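Local coordinates for tyrosine aminotransferase (Leishmania infantum, PDB 4IX8), which probably catalyses the pyridoxal phosphate-dependent transfer of the amino group between L-tyrosine and 2-oxoglutarate, at residues A[129-134]-A[267-272]. Sequence-based numbering, arbitrary orientation.
Sequences KSRQEA and DFDTNV
Arg131, on the short helix 129-133, and Asp267, where the irregular segment 267-272 begins, bring the two backbones closest, with CA atoms 6.2 Å apart. Nearly everything that joins them passes through one arginine, a worked example of a guanidinium shared between two carboxylates. The Arg131 side chain runs extended from CG to NE, which carries its flat end over the loop backbone. Asp269 lies at the guanidinium edge: Arg131 NH2 donates to Asp269 OD2 at 2.7 Å in a nearly straight bond, while Arg131 NE makes a weak bond of 3.3 Å to Asp269 OD1. The carboxylate is turned 46° from the guanidinium plane, so this two-pronged salt bridge is twisted. The Asp267 carboxylate stands nearly perpendicular (80°) to the guanidinium plane, and Arg131 NH1 meets Asp267 OD1 at 3.0 Å from above it. With CG anti to its backbone N (chi1 -167°), Asp267 swings its end back to the arginine although its CB points away from the helix. Asp267 O lies above one guanidinium face, and Arg131 CD packs 3.6 Å from Phe268 N. Asp267 OD2 forms a salt bridge with Arg229 and a hydrogen bond with Gln127, and its negative charge probably eases the close approach of Arg229 to Arg131. The Phe268 ring packs on Val232 and Ile236 of helix 229-242. This surface salt-bridge network ties helix 129-133 to the loop leading into strand 274-279 of the large mixed sheet, in the fold-type-I architecture of these aminotransferases.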
ATOM      1  N   LYS A 129      34.557  -4.828  -1.826  1.00 57.63           N
ATOM      2  CA  LYS A 129      34.182  -4.487  -3.194  1.00 59.39           C
ATOM      3  C   LYS A 129      33.271  -5.562  -3.774  1.00 52.15           C
ATOM      4  O   LYS A 129      32.316  -5.252  -4.481  1.00 59.29           O
ATOM      5  CB  LYS A 129      35.426  -4.296  -4.084  1.00 54.01           C
ATOM      6  N   SER A 130      33.578  -6.823  -3.500  1.00 54.65           N
ATOM      7  CA  SER A 130      32.773  -7.926  -4.021  1.00 60.77           C
ATOM      8  C   SER A 130      31.368  -7.958  -3.421  1.00 54.10           C
ATOM      9  O   SER A 130      30.402  -8.290  -4.105  1.00 54.12           O
ATOM     10  CB  SER A 130      33.477  -9.257  -3.755  1.00 67.30           C
ATOM     11  OG  SER A 130      33.796  -9.356  -2.378  1.00 74.75           O
ATOM     12  N   ARG A 131      31.277  -7.674  -2.125  1.00 51.72           N
ATOM     13  CA  ARG A 131      29.992  -7.595  -1.429  1.00 45.71           C
ATOM     14  C   ARG A 131      29.244  -6.398  -1.952  1.00 45.85           C
ATOM     15  O   ARG A 131      28.046  -6.439  -2.147  1.00 50.23           O
ATOM     16  CB  ARG A 131      30.188  -7.503   0.078  1.00 43.38           C
ATOM     17  CG  ARG A 131      30.597  -8.801   0.717  1.00 45.97           C
ATOM     18  CD  ARG A 131      31.062  -8.594   2.152  1.00 44.54           C
ATOM     19  NE  ARG A 131      31.833  -9.753   2.607  1.00 46.37           N
ATOM     20  CZ  ARG A 131      32.441  -9.847   3.792  1.00 50.34           C
ATOM     21  NH1 ARG A 131      32.405  -8.839   4.652  1.00 48.11           N
ATOM     22  NH2 ARG A 131      33.138 -10.935   4.093  1.00 49.66           N
ATOM     23  N   GLN A 132      29.963  -5.317  -2.179  1.00 41.71           N
ATOM     24  CA  GLN A 132      29.343  -4.132  -2.729  1.00 41.96           C
ATOM     25  C   GLN A 132      28.867  -4.411  -4.158  1.00 46.90           C
ATOM     26  O   GLN A 132      27.762  -4.037  -4.536  1.00 55.24           O
ATOM     27  CB  GLN A 132      30.332  -2.971  -2.701  1.00 43.56           C
ATOM     28  CG  GLN A 132      30.567  -2.368  -1.312  1.00 52.95           C
ATOM     29  CD  GLN A 132      31.804  -1.481  -1.256  1.00 57.76           C
ATOM     30  OE1 GLN A 132      32.433  -1.208  -2.268  1.00 61.67           O
ATOM     31  NE2 GLN A 132      32.162  -1.048  -0.069  1.00 58.39           N
ATOM     32  N   GLU A 133      29.672  -5.117  -4.941  1.00 49.97           N
ATOM     33  CA  GLU A 133      29.310  -5.366  -6.329  1.00 53.29           C
ATOM     34  C   GLU A 133      28.095  -6.281  -6.413  1.00 50.22           C
ATOM     35  O   GLU A 133      27.398  -6.276  -7.422  1.00 57.67           O
ATOM     36  CB  GLU A 133      30.503  -5.968  -7.105  1.00 61.65           C
ATOM     37  N   ALA A 134      27.804  -7.021  -5.343  1.00 44.37           N
ATOM     38  CA  ALA A 134      26.688  -7.983  -5.366  1.00 41.02           C
ATOM     39  C   ALA A 134      25.352  -7.298  -5.160  1.00 41.15           C
ATOM     40  O   ALA A 134      24.309  -7.931  -5.296  1.00 46.34           O
ATOM     41  CB  ALA A 134      26.861  -9.024  -4.343  1.00 37.00           C
ATOM     42  N   ASP A 267      26.449  -8.227   4.128  1.00 33.93           N
ATOM     43  CA  ASP A 267      27.905  -8.116   4.358  1.00 42.28           C
ATOM     44  C   ASP A 267      28.590  -9.464   4.513  1.00 42.40           C
ATOM     45  O   ASP A 267      29.390  -9.662   5.425  1.00 42.78           O
ATOM     46  CB  ASP A 267      28.161  -7.280   5.621  1.00 48.69           C
ATOM     47  CG  ASP A 267      29.598  -6.848   5.765  1.00 50.38           C
ATOM     48  OD1 ASP A 267      30.280  -6.710   4.731  1.00 45.81           O
ATOM     49  OD2 ASP A 267      30.043  -6.668   6.926  1.00 54.77           O
ATOM     50  N   PHE A 268      28.316 -10.374   3.587  1.00 44.49           N
ATOM     51  CA  PHE A 268      28.847 -11.731   3.656  1.00 40.45           C
ATOM     52  C   PHE A 268      29.142 -12.257   2.286  1.00 42.44           C
ATOM     53  O   PHE A 268      28.532 -11.858   1.300  1.00 38.06           O
ATOM     54  CB  PHE A 268      27.859 -12.674   4.337  1.00 34.60           C
ATOM     55  CG  PHE A 268      27.733 -12.454   5.817  1.00 42.57           C
ATOM     56  CD1 PHE A 268      28.555 -13.148   6.707  1.00 40.10           C
ATOM     57  CD2 PHE A 268      26.802 -11.556   6.326  1.00 33.45           C
ATOM     58  CE1 PHE A 268      28.452 -12.950   8.078  1.00 40.76           C
ATOM     59  CE2 PHE A 268      26.683 -11.357   7.697  1.00 36.05           C
ATOM     60  CZ  PHE A 268      27.517 -12.051   8.575  1.00 41.05           C
ATOM     61  N   ASP A 269      30.080 -13.182   2.247  1.00 47.36           N
ATOM     62  CA  ASP A 269      30.420 -13.852   1.015  1.00 51.44           C
ATOM     63  C   ASP A 269      29.699 -15.178   1.024  1.00 43.71           C
ATOM     64  O   ASP A 269      30.143 -16.127   1.657  1.00 49.96           O
ATOM     65  CB  ASP A 269      31.923 -14.033   0.906  1.00 54.08           C
ATOM     66  CG  ASP A 269      32.642 -12.734   1.018  1.00 56.51           C
ATOM     67  OD1 ASP A 269      32.418 -11.883   0.126  1.00 64.66           O
ATOM     68  OD2 ASP A 269      33.415 -12.564   1.986  1.00 49.57           O
ATOM     69  N   THR A 270      28.550 -15.209   0.364  1.00 38.83           N
ATOM     70  CA  THR A 270      27.703 -16.382   0.358  1.00 38.05           C
ATOM     71  C   THR A 270      26.805 -16.391  -0.850  1.00 39.56           C
ATOM     72  O   THR A 270      26.423 -15.329  -1.342  1.00 43.91           O
ATOM     73  CB  THR A 270      26.832 -16.434   1.603  1.00 38.61           C
ATOM     74  OG1 THR A 270      26.005 -17.599   1.546  1.00 38.23           O
ATOM     75  CG2 THR A 270      25.944 -15.212   1.699  1.00 37.58           C
ATOM     76  N   ASN A 271      26.413 -17.580  -1.291  1.00 38.49           N
ATOM     77  CA  ASN A 271      25.464 -17.693  -2.396  1.00 42.93           C
ATOM     78  C   ASN A 271      24.046 -17.968  -1.906  1.00 39.13           C
ATOM     79  O   ASN A 271      23.135 -18.174  -2.703  1.00 35.90           O
ATOM     80  CB  ASN A 271      25.910 -18.779  -3.365  1.00 46.86           C
ATOM     81  CG  ASN A 271      27.287 -18.521  -3.889  1.00 54.99           C
ATOM     82  OD1 ASN A 271      27.618 -17.395  -4.269  1.00 51.73           O
ATOM     83  ND2 ASN A 271      28.127 -19.535  -3.839  1.00 61.86           N
ATOM     84  N   VAL A 272      23.856 -17.973  -0.595  1.00 38.62           N
ATOM     85  CA  VAL A 272      22.509 -18.049  -0.048  1.00 35.42           C
ATOM     86  C   VAL A 272      21.722 -16.842  -0.528  1.00 31.24           C
ATOM     87  O   VAL A 272      22.198 -15.722  -0.422  1.00 37.49           O
ATOM     88  CB  VAL A 272      22.524 -18.076   1.455  1.00 36.18           C
ATOM     89  CG1 VAL A 272      21.100 -17.989   2.021  1.00 33.83           C
ATOM     90  CG2 VAL A 272      23.207 -19.330   1.908  1.00 36.13           C
TER